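Local coordinates for START domain-containing protein 10 (Homo sapiens, PDB 6SER) that transfers phosphatidylcholine and phosphatidylethanolamine between membranes, preferring lipids with a palmitoyl or stearoyl chain at sn-1 and an unsaturated chain at sn-2, at residues L65-C70 with T184-V189; V114-W119 with N127-T132; V150-Y155 with S250-Q255. One frame throughout, in Å; residues are numbered along the deposited sequence.

Contact 1: L65-C70 with T184-V189; sequences LHKIKC and TYLAQV. With PEG (di(hydroxyethyl)ether), chain E.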
loop_
_atom_site.group_PDB
_atom_site.type_symbol
_atom_site.label_atom_id
_atom_site.label_comp_id
_atom_site.label_asym_id
_atom_site.label_seq_id
_atom_site.Cartn_x
_atom_site.Cartn_y
_atom_site.Cartn_z
ATOM N N LEU A 65 -10.743 -7.718 12.416
ATOM C CA LEU A 65 -10.110 -6.619 11.707
ATOM C C LEU A 65 -10.865 -6.357 10.411
ATOM O O LEU A 65 -11.029 -7.263 9.587
ATOM C CB LEU A 65 -8.653 -6.956 11.430
ATOM C CG LEU A 65 -7.731 -5.761 11.255
ATOM C CD1 LEU A 65 -7.640 -4.945 12.540
ATOM C CD2 LEU A 65 -6.388 -6.298 10.853
ATOM N N HIS A 66 -11.327 -5.129 10.233
ATOM C CA HIS A 66 -12.135 -4.785 9.073
ATOM C C HIS A 66 -11.265 -4.281 7.931
ATOM O O HIS A 66 -10.273 -3.578 8.148
ATOM C CB HIS A 66 -13.178 -3.728 9.443
ATOM C CG HIS A 66 -14.177 -4.203 10.449
ATOM N ND1 HIS A 66 -14.472 -5.539 10.627
ATOM C CD2 HIS A 66 -14.941 -3.526 11.339
ATOM C CE1 HIS A 66 -15.381 -5.665 11.578
ATOM N NE2 HIS A 66 -15.681 -4.459 12.028
ATOM N N LYS A 67 -11.636 -4.666 6.714
ATOM C CA LYS A 67 -11.067 -4.052 5.527
ATOM C C LYS A 67 -11.592 -2.629 5.381
ATOM O O LYS A 67 -12.770 -2.359 5.619
ATOM C CB LYS A 67 -11.409 -4.874 4.288
ATOM C CG LYS A 67 -11.097 -6.356 4.437
ATOM C CD LYS A 67 -11.376 -7.133 3.147
ATOM C CE LYS A 67 -10.292 -6.873 2.108
ATOM N NZ LYS A 67 -9.515 -8.104 1.769
ATOM N N ILE A 68 -10.700 -1.717 4.999
ATOM C CA ILE A 68 -10.996 -0.295 4.862
ATOM C C ILE A 68 -10.787 0.089 3.405
ATOM O O ILE A 68 -9.875 -0.420 2.746
ATOM C CB ILE A 68 -10.098 0.557 5.789
ATOM C CG1 ILE A 68 -10.198 0.065 7.234
ATOM C CG2 ILE A 68 -10.443 2.041 5.700
ATOM C CD1 ILE A 68 -11.625 -0.049 7.764
ATOM N N LYS A 69 -11.633 0.982 2.902
ATOM C CA LYS A 69 -11.543 1.471 1.532
ATOM C C LYS A 69 -11.655 2.986 1.555
ATOM O O LYS A 69 -12.545 3.535 2.211
ATOM C CB LYS A 69 -12.641 0.871 0.649
ATOM C CG LYS A 69 -12.600 1.376 -0.781
ATOM C CD LYS A 69 -13.897 1.109 -1.531
ATOM C CE LYS A 69 -14.186 -0.369 -1.646
ATOM N NZ LYS A 69 -15.342 -0.583 -2.551
ATOM N N CYS A 70 -10.751 3.669 0.862
ATOM C CA CYS A 70 -10.782 5.128 0.823
ATOM C C CYS A 70 -10.563 5.602 -0.607
ATOM O O CYS A 70 -9.562 5.249 -1.238
ATOM C CB CYS A 70 -9.743 5.735 1.773
ATOM S SG CYS A 70 -9.975 7.524 2.038
ATOM N N THR A 184 -8.331 4.809 -5.453
ATOM C CA THR A 184 -8.983 4.063 -4.387
ATOM C C THR A 184 -7.922 3.270 -3.637
ATOM O O THR A 184 -7.189 2.478 -4.240
ATOM C CB THR A 184 -10.058 3.132 -4.945
ATOM O OG1 THR A 184 -11.026 3.905 -5.673
ATOM C CG2 THR A 184 -10.743 2.368 -3.808
ATOM N N TYR A 185 -7.832 3.502 -2.334
ATOM C CA TYR A 185 -6.936 2.771 -1.446
ATOM C C TYR A 185 -7.754 1.724 -0.702
ATOM O O TYR A 185 -8.812 2.037 -0.143
ATOM C CB TYR A 185 -6.259 3.737 -0.477
ATOM C CG TYR A 185 -5.659 3.125 0.768
ATOM C CD1 TYR A 185 -4.323 2.730 0.793
ATOM C CD2 TYR A 185 -6.409 2.985 1.940
ATOM C CE1 TYR A 185 -3.751 2.190 1.940
ATOM C CE2 TYR A 185 -5.846 2.440 3.096
ATOM C CZ TYR A 185 -4.511 2.053 3.087
ATOM O OH TYR A 185 -3.929 1.519 4.214
ATOM N N LEU A 186 -7.283 0.484 -0.722
ATOM C CA LEU A 186 -7.943 -0.622 -0.038
ATOM C C LEU A 186 -6.904 -1.341 0.810
ATOM O O LEU A 186 -5.868 -1.765 0.288
ATOM C CB LEU A 186 -8.595 -1.574 -1.046
ATOM C CG LEU A 186 -9.102 -2.943 -0.583
ATOM C CD1 LEU A 186 -10.081 -2.810 0.556
ATOM C CD2 LEU A 186 -9.744 -3.668 -1.750
ATOM N N ALA A 187 -7.168 -1.469 2.111
ATOM C CA ALA A 187 -6.191 -2.096 2.995
ATOM C C ALA A 187 -6.862 -2.893 4.102
ATOM O O ALA A 187 -7.960 -2.567 4.560
ATOM C CB ALA A 187 -5.264 -1.080 3.652
ATOM N N GLN A 188 -6.150 -3.923 4.546
ATOM C CA GLN A 188 -6.468 -4.676 5.750
ATOM C C GLN A 188 -5.129 -5.027 6.396
ATOM O O GLN A 188 -4.426 -5.921 5.922
ATOM C CB GLN A 188 -7.286 -5.917 5.422
ATOM C CG GLN A 188 -7.732 -6.699 6.649
ATOM C CD GLN A 188 -8.517 -7.935 6.279
ATOM O OE1 GLN A 188 -8.284 -8.545 5.229
ATOM N NE2 GLN A 188 -9.472 -8.308 7.130
ATOM N N VAL A 189 -4.806 -4.291 7.426
ATOM C CA VAL A 189 -3.588 -4.434 8.132
ATOM C C VAL A 189 -3.734 -4.699 9.610
ATOM O O VAL A 189 -4.340 -3.951 10.298
ATOM C CB VAL A 189 -2.767 -3.157 7.972
ATOM C CG1 VAL A 189 -1.494 -3.238 8.752
ATOM C CG2 VAL A 189 -2.467 -2.900 6.534
HETATM C C1 PEG E . -6.855 -2.405 8.826
HETATM O O1 PEG E . -8.119 -2.550 9.424
HETATM C C2 PEG E . -6.816 -1.145 7.956
HETATM O O2 PEG E . -5.561 -1.001 7.347
HETATM C C3 PEG E . -5.108 0.321 7.194
HETATM C C4 PEG E . -4.398 0.797 8.463
HETATM O O4 PEG E . -3.118 1.283 8.151
#
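Gln-188 reaches across to residues 65-70 with its side chain fully stretched, CG anti to the backbone N (chi1 -176°), and this extension carries the amide to Leu-65. There NE2 donates to the Leu-65 carbonyl O at 3.1 Å; the acceptor lies close to the plane of the glutamine amide, whereas the donor stands 45° out of the Leu-65 carbonyl plane, and the N-H...O angle of 147° is moderately bent. The aliphatic part of Lys-67 crosses the same amide obliquely, CG lying 3.5 Å from Gln-188 CD. A long flexible chain suits this place, because its methylenes can lie against the glutamine while NZ goes on to Gln-168 and to a salt bridge with Glu-36. Leu-65 brings CD2 to 3.2 Å from the Val-189 carbonyl O.

From Ile-68 to Cys-70 the chains become regular antiparallel sheet. Ile-68 and Ala-187 exchange two backbone bonds, as do Cys-70 and Tyr-185, and the pair between them, Lys-69 and Leu-186, is non-hydrogen-bonded. Leu-186 turns CD1 back onto the Ile-68 carbonyl O, 3.2 Å away, and Lys-69 CG packs on Thr-184 CG2 at 3.7 Å.

The face bearing Ile-68, Cys-70, Tyr-185 and Ala-187 holds a di(hydroxyethyl)ether, probably from the crystallisation liquor: its O1 donates to His-66 O at 2.7 Å, its C2 rests near Ile-68 CG1, and C3 meets the edge of the Tyr-185 ring. Small Ala-187 leaves its CB 3.7 Å from the ether O2.

On this face Ile-68 and Cys-70 touch helix 197-227; in START domains the curved sheet and C-terminal helix enclose the lipid cavity, and the ether's position is consistent with that cavity's wall. Leu-186 and Thr-184 meet helix 27-38. Strands 52-57 and 161-175 continue the sheet beyond the two segments.

Contact 2: V114-W119 with N127-T132; sequences VGYYSW and NRDVIT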
loop_
_atom_site.group_PDB
_atom_site.type_symbol
_atom_site.label_atom_id
_atom_site.label_comp_id
_atom_site.label_asym_id
_atom_site.label_seq_id
_atom_site.Cartn_x
_atom_site.Cartn_y
_atom_site.Cartn_z
ATOM N N VAL A 114 10.112 -7.292 -3.333
ATOM C CA VAL A 114 9.957 -7.447 -1.894
ATOM C C VAL A 114 10.614 -6.249 -1.229
ATOM O O VAL A 114 11.735 -5.871 -1.588
ATOM C CB VAL A 114 10.582 -8.766 -1.389
ATOM C CG1 VAL A 114 10.261 -8.976 0.103
ATOM C CG2 VAL A 114 10.087 -9.931 -2.217
ATOM N N GLY A 115 9.929 -5.667 -0.238
ATOM C CA GLY A 115 10.398 -4.444 0.376
ATOM C C GLY A 115 10.060 -4.362 1.849
ATOM O O GLY A 115 9.344 -5.204 2.413
ATOM N N TYR A 116 10.590 -3.300 2.465
ATOM C CA TYR A 116 10.587 -3.100 3.901
ATOM C C TYR A 116 10.053 -1.715 4.203
ATOM O O TYR A 116 10.355 -0.758 3.488
ATOM C CB TYR A 116 12.000 -3.231 4.484
ATOM C CG TYR A 116 12.042 -2.999 5.968
ATOM C CD1 TYR A 116 11.750 -4.033 6.860
ATOM C CD2 TYR A 116 12.367 -1.760 6.486
ATOM C CE1 TYR A 116 11.778 -3.840 8.217
ATOM C CE2 TYR A 116 12.409 -1.563 7.841
ATOM C CZ TYR A 116 12.102 -2.606 8.705
ATOM O OH TYR A 116 12.125 -2.414 10.064
ATOM N N TYR A 117 9.274 -1.607 5.281
ATOM C CA TYR A 117 8.707 -0.318 5.682
ATOM C C TYR A 117 8.506 -0.284 7.194
ATOM O O TYR A 117 7.824 -1.158 7.742
ATOM C CB TYR A 117 7.385 -0.079 4.954
ATOM C CG TYR A 117 6.671 1.200 5.349
ATOM C CD1 TYR A 117 6.891 2.385 4.652
ATOM C CD2 TYR A 117 5.752 1.217 6.401
ATOM C CE1 TYR A 117 6.227 3.553 4.991
ATOM C CE2 TYR A 117 5.087 2.386 6.749
ATOM C CZ TYR A 117 5.333 3.552 6.040
ATOM O OH TYR A 117 4.687 4.720 6.382
ATOM N N SER A 118 9.059 0.742 7.851
ATOM C CA SER A 118 8.947 0.995 9.285
ATOM C C SER A 118 8.233 2.312 9.533
ATOM O O SER A 118 8.443 3.286 8.804
ATOM C CB SER A 118 10.317 1.121 9.959
ATOM O OG SER A 118 11.124 -0.002 9.751
ATOM N N TRP A 119 7.447 2.374 10.609
ATOM C CA TRP A 119 6.816 3.640 10.952
ATOM C C TRP A 119 6.647 3.761 12.459
ATOM O O TRP A 119 6.637 2.762 13.185
ATOM C CB TRP A 119 5.478 3.821 10.217
ATOM C CG TRP A 119 4.303 2.991 10.662
ATOM C CD1 TRP A 119 3.257 3.423 11.420
ATOM C CD2 TRP A 119 4.014 1.616 10.332
ATOM N NE1 TRP A 119 2.350 2.406 11.604
ATOM C CE2 TRP A 119 2.783 1.290 10.944
ATOM C CE3 TRP A 119 4.673 0.634 9.587
ATOM C CZ2 TRP A 119 2.200 0.029 10.831
ATOM C CZ3 TRP A 119 4.087 -0.621 9.476
ATOM C CH2 TRP A 119 2.866 -0.913 10.098
ATOM N N ASN A 127 7.072 1.124 17.718
ATOM C CA ASN A 127 7.106 1.347 16.268
ATOM C C ASN A 127 6.868 0.017 15.564
ATOM O O ASN A 127 7.101 -0.983 16.124
ATOM C CB ASN A 127 8.383 2.060 15.843
ATOM C CG ASN A 127 8.604 3.385 16.518
ATOM O OD1 ASN A 127 7.692 4.119 16.764
ATOM N ND2 ASN A 127 9.834 3.705 16.792
ATOM N N ARG A 128 6.403 0.071 14.341
ATOM C CA ARG A 128 5.993 -1.110 13.571
ATOM C C ARG A 128 6.778 -1.235 12.279
ATOM O O ARG A 128 7.229 -0.297 11.816
ATOM C CB ARG A 128 4.515 -0.994 13.260
ATOM C CG ARG A 128 3.656 -1.772 14.227
ATOM C CD ARG A 128 2.815 -0.934 15.115
ATOM N NE ARG A 128 2.075 -1.870 15.887
ATOM C CZ ARG A 128 1.874 -1.792 17.162
ATOM N NH1 ARG A 128 2.296 -0.769 17.839
ATOM N NH2 ARG A 128 1.234 -2.742 17.739
ATOM N N ASP A 129 6.867 -2.427 11.753
ATOM C CA ASP A 129 7.529 -2.718 10.475
ATOM C C ASP A 129 6.790 -3.821 9.739
ATOM O O ASP A 129 6.182 -4.592 10.341
ATOM C CB ASP A 129 9.032 -2.935 10.621
ATOM C CG ASP A 129 9.504 -4.163 11.350
ATOM O OD1 ASP A 129 8.725 -4.829 11.950
ATOM O OD2 ASP A 129 10.631 -4.378 11.313
ATOM N N VAL A 130 6.933 -3.824 8.447
ATOM C CA VAL A 130 6.340 -4.818 7.543
ATOM C C VAL A 130 7.329 -5.216 6.471
ATOM O O VAL A 130 8.109 -4.445 6.071
ATOM C CB VAL A 130 5.057 -4.312 6.879
ATOM C CG1 VAL A 130 3.906 -4.307 7.823
ATOM C CG2 VAL A 130 5.208 -2.972 6.227
ATOM N N ILE A 131 7.248 -6.469 6.102
ATOM C CA ILE A 131 7.922 -7.000 4.927
ATOM C C ILE A 131 6.816 -7.433 3.983
ATOM O O ILE A 131 5.984 -8.266 4.358
ATOM C CB ILE A 131 8.818 -8.199 5.282
ATOM C CG1 ILE A 131 9.805 -7.850 6.399
ATOM C CG2 ILE A 131 9.526 -8.731 4.054
ATOM C CD1 ILE A 131 10.965 -7.084 5.925
ATOM N N THR A 132 6.793 -6.884 2.768
ATOM C CA THR A 132 5.689 -7.130 1.849
ATOM C C THR A 132 6.193 -7.531 0.469
ATOM O O THR A 132 7.257 -7.091 0.027
ATOM C CB THR A 132 4.781 -5.893 1.707
ATOM O OG1 THR A 132 5.576 -4.764 1.330
ATOM C CG2 THR A 132 4.066 -5.584 3.016
#
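Tyr-116 leans over Val-130, Ile-131 and Asp-129 of the neighbouring strand. From CB the ring swings out with CG anti to the backbone N (chi1 179°), and CD1 lies 3.7 Å from Val-130 O. That same CD1 meets Ile-131 CD1 at 3.3 Å, the methyl sitting at the ring edge in its plane. Farther out, CE1 lies beside the Asp-129 carboxylate, whose plane stands at 90° to the ring. At the tip Tyr-116 OH donates to Asp-129 OD2 at 2.8 Å, and OD2 accepts on its anti lone pair. Tyrosine suits this site by joining an apolar flank to a polar end; the carboxylate it reaches is also salt-bridged to Arg-163, which would probably favour the charged form of the acid.

The opposite face of the sheet carries Trp-119. Its CG takes the crowded position between backbone N and carbonyl carbon (chi1 73°), which lays the indole back across residue 128. Arg-128 CB stands over the six-membered ring, 3.5 Å from its centroid, a CH-pi contact, while Val-130 CG1 comes to the ring edge at 4.0 Å from CZ3. The arginine's polar end runs on to the Pro-191 carbonyl.

Paired backbone bonds at Gly-115 with Thr-132, Tyr-117 with Val-130 and Trp-119 with Arg-128 hold this antiparallel hairpin together.

Strand 99-109 flanks residues 114-119, where the rings of Tyr-116 and Phe-103 meet. On the other side, strands 142-151 and 161-175 lie against residues 127-132, with Ala-164 touching both Trp-119 and Val-130.

Contact 3: V150-Y155 with S250-Q255; sequences VKHPKY and SELSVQ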
loop_
_atom_site.group_PDB
_atom_site.type_symbol
_atom_site.label_atom_id
_atom_site.label_comp_id
_atom_site.label_asym_id
_atom_site.label_seq_id
_atom_site.Cartn_x
_atom_site.Cartn_y
_atom_site.Cartn_z
ATOM N N VAL A 150 4.992 -10.869 3.849
ATOM C CA VAL A 150 5.726 -12.078 3.517
ATOM C C VAL A 150 6.891 -12.180 4.495
ATOM O O VAL A 150 7.213 -11.227 5.206
ATOM C CB VAL A 150 6.197 -12.046 2.044
ATOM C CG1 VAL A 150 7.510 -11.276 1.908
ATOM C CG2 VAL A 150 6.313 -13.430 1.491
ATOM N N LYS A 151 7.527 -13.345 4.550
ATOM C CA LYS A 151 8.680 -13.541 5.419
ATOM C C LYS A 151 9.934 -13.694 4.577
ATOM O O LYS A 151 9.959 -14.484 3.627
ATOM C CB LYS A 151 8.489 -14.758 6.328
ATOM C CG LYS A 151 7.336 -14.598 7.306
ATOM C CD LYS A 151 7.104 -15.872 8.112
ATOM C CE LYS A 151 7.475 -15.706 9.562
ATOM N NZ LYS A 151 6.772 -16.721 10.403
ATOM N N HIS A 152 10.959 -12.921 4.918
ATOM C CA HIS A 152 12.248 -12.987 4.255
ATOM C C HIS A 152 13.293 -13.408 5.279
ATOM O O HIS A 152 13.457 -12.714 6.296
ATOM C CB HIS A 152 12.603 -11.634 3.636
ATOM C CG HIS A 152 13.851 -11.652 2.815
ATOM N ND1 HIS A 152 15.084 -11.973 3.341
ATOM C CD2 HIS A 152 14.059 -11.377 1.504
ATOM C CE1 HIS A 152 15.997 -11.899 2.390
ATOM N NE2 HIS A 152 15.401 -11.541 1.265
ATOM N N PRO A 153 14.031 -14.501 5.044
ATOM C CA PRO A 153 14.868 -15.076 6.114
ATOM C C PRO A 153 15.871 -14.103 6.704
ATOM O O PRO A 153 16.258 -14.260 7.863
ATOM C CB PRO A 153 15.573 -16.249 5.416
ATOM C CG PRO A 153 14.781 -16.516 4.186
ATOM C CD PRO A 153 14.209 -15.204 3.764
ATOM N N LYS A 154 16.294 -13.091 5.964
ATOM C CA LYS A 154 17.230 -12.120 6.508
ATOM C C LYS A 154 16.543 -10.951 7.200
ATOM O O LYS A 154 17.222 -10.034 7.669
ATOM C CB LYS A 154 18.141 -11.603 5.393
ATOM C CG LYS A 154 18.800 -12.720 4.594
ATOM C CD LYS A 154 19.817 -12.168 3.602
ATOM C CE LYS A 154 19.324 -12.285 2.135
ATOM N NZ LYS A 154 18.940 -13.673 1.800
ATOM N N TYR A 155 15.215 -10.945 7.281
ATOM C CA TYR A 155 14.485 -9.863 7.938
ATOM C C TYR A 155 13.534 -10.449 8.971
ATOM O O TYR A 155 12.309 -10.342 8.837
ATOM C CB TYR A 155 13.752 -8.999 6.910
ATOM C CG TYR A 155 14.715 -8.238 6.032
ATOM C CD1 TYR A 155 15.033 -6.912 6.295
ATOM C CD2 TYR A 155 15.345 -8.862 4.965
ATOM C CE1 TYR A 155 15.937 -6.231 5.509
ATOM C CE2 TYR A 155 16.249 -8.189 4.178
ATOM C CZ TYR A 155 16.539 -6.879 4.445
ATOM O OH TYR A 155 17.451 -6.229 3.635
ATOM N N SER A 250 10.712 -19.331 -3.739
ATOM C CA SER A 250 10.778 -20.294 -2.647
ATOM C C SER A 250 11.707 -19.860 -1.520
ATOM O O SER A 250 11.727 -20.515 -0.474
ATOM C CB SER A 250 11.213 -21.663 -3.168
ATOM O OG SER A 250 12.526 -21.598 -3.689
ATOM N N GLU A 251 12.477 -18.787 -1.700
ATOM C CA GLU A 251 13.237 -18.239 -0.582
ATOM C C GLU A 251 12.365 -17.437 0.381
ATOM O O GLU A 251 12.848 -17.048 1.450
ATOM C CB GLU A 251 14.378 -17.357 -1.095
ATOM C CG GLU A 251 15.515 -18.098 -1.808
ATOM C CD GLU A 251 16.360 -17.161 -2.676
ATOM O OE1 GLU A 251 15.827 -16.620 -3.673
ATOM O OE2 GLU A 251 17.550 -16.949 -2.353
ATOM N N LEU A 252 11.111 -17.174 0.035
ATOM C CA LEU A 252 10.195 -16.450 0.902
ATOM C C LEU A 252 9.271 -17.426 1.617
ATOM O O LEU A 252 9.049 -18.549 1.161
ATOM C CB LEU A 252 9.367 -15.437 0.103
ATOM C CG LEU A 252 10.170 -14.339 -0.597
ATOM C CD1 LEU A 252 9.281 -13.527 -1.533
ATOM C CD2 LEU A 252 10.850 -13.443 0.427
ATOM N N SER A 253 8.741 -16.987 2.757
ATOM C CA SER A 253 7.784 -17.772 3.523
ATOM C C SER A 253 6.509 -16.971 3.733
ATOM O O SER A 253 6.516 -15.737 3.732
ATOM C CB SER A 253 8.350 -18.197 4.889
ATOM O OG SER A 253 9.208 -19.304 4.748
ATOM N N VAL A 254 5.413 -17.704 3.916
ATOM C CA VAL A 254 4.112 -17.101 4.182
ATOM C C VAL A 254 4.122 -16.388 5.524
ATOM O O VAL A 254 4.667 -16.893 6.512
ATOM C CB VAL A 254 3.023 -18.187 4.161
ATOM C CG1 VAL A 254 1.807 -17.745 4.956
ATOM C CG2 VAL A 254 2.643 -18.511 2.745
ATOM N N GLN A 255 3.491 -15.217 5.576
ATOM C CA GLN A 255 3.234 -14.511 6.828
ATOM C C GLN A 255 1.758 -14.642 7.179
ATOM O O GLN A 255 0.905 -14.008 6.548
ATOM C CB GLN A 255 3.614 -13.038 6.734
ATOM C CG GLN A 255 3.170 -12.271 7.961
ATOM C CD GLN A 255 3.981 -12.657 9.181
ATOM O OE1 GLN A 255 5.196 -12.427 9.231
ATOM N NE2 GLN A 255 3.322 -13.266 10.165
HETATM O O HOH W 1 6.295 -10.164 7.700
#
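Lys-151 and Ser-253 form the backbone part of the contact, a short antiparallel hydrogen-bonded pair. Lys-151 N donates to Ser-253 O at 2.7 Å, and Ser-253 N returns a bond to Lys-151 O at 2.9 Å. A water lies 2.9 Å from both Val-150 O and Gln-255 OE1 and bridges them; the bend of the glutamine chain at chi2 (70°) sets its amide oxygen there.

Apolar packing is supplied by Val-150 and Leu-252, whose side chains cross at about a right angle with Val-150 CG2 3.9 Å from Leu-252 CB. Leu-252 CD2 lies 4.0 Å from His-152 CD2, the branched apolar chain filling the place between Val-150 and the imidazole.

Lys-151 makes a mixed contact: it crosses Gln-255 at about a right angle, and its CD comes 3.1 Å from Val-254 O.

Within residues 150-155 a type I turn runs from His-152 to Tyr-155. Lys-154 N donates to His-152 ND1 in the ring plane, a bond that fixes the imidazole's rotation.

Residues 253-254 add a short, weakly bonded strand beside strand 142-151, while Leu-252 packs on Leu-108 and Val-114 of strands 99-109 and 112-119.

How the contacts relate
From the N terminus, residues 65-70 come first and wait until residues 184-189 to close contact 1, a loop of more than a hundred residues. Contact 2 is nested inside it, a hairpin closed after only a short connection. Residues 150-155 also leave from within that loop, but their partner, 250-255, follows the long helix 197-227, so contact 3 crosses contact 1 and comes in series after contact 2. All three belong to one curved sheet of the START fold. Contacts 1 and 2 do not touch, whereas contacts 2 and 3 meet directly: a probable hydrogen bond from Val-150 N to Ile-131 O, 2.8 Å, joins strand 142-151 to the hairpin, and Leu-252 of the C-terminal segment packs on Val-114.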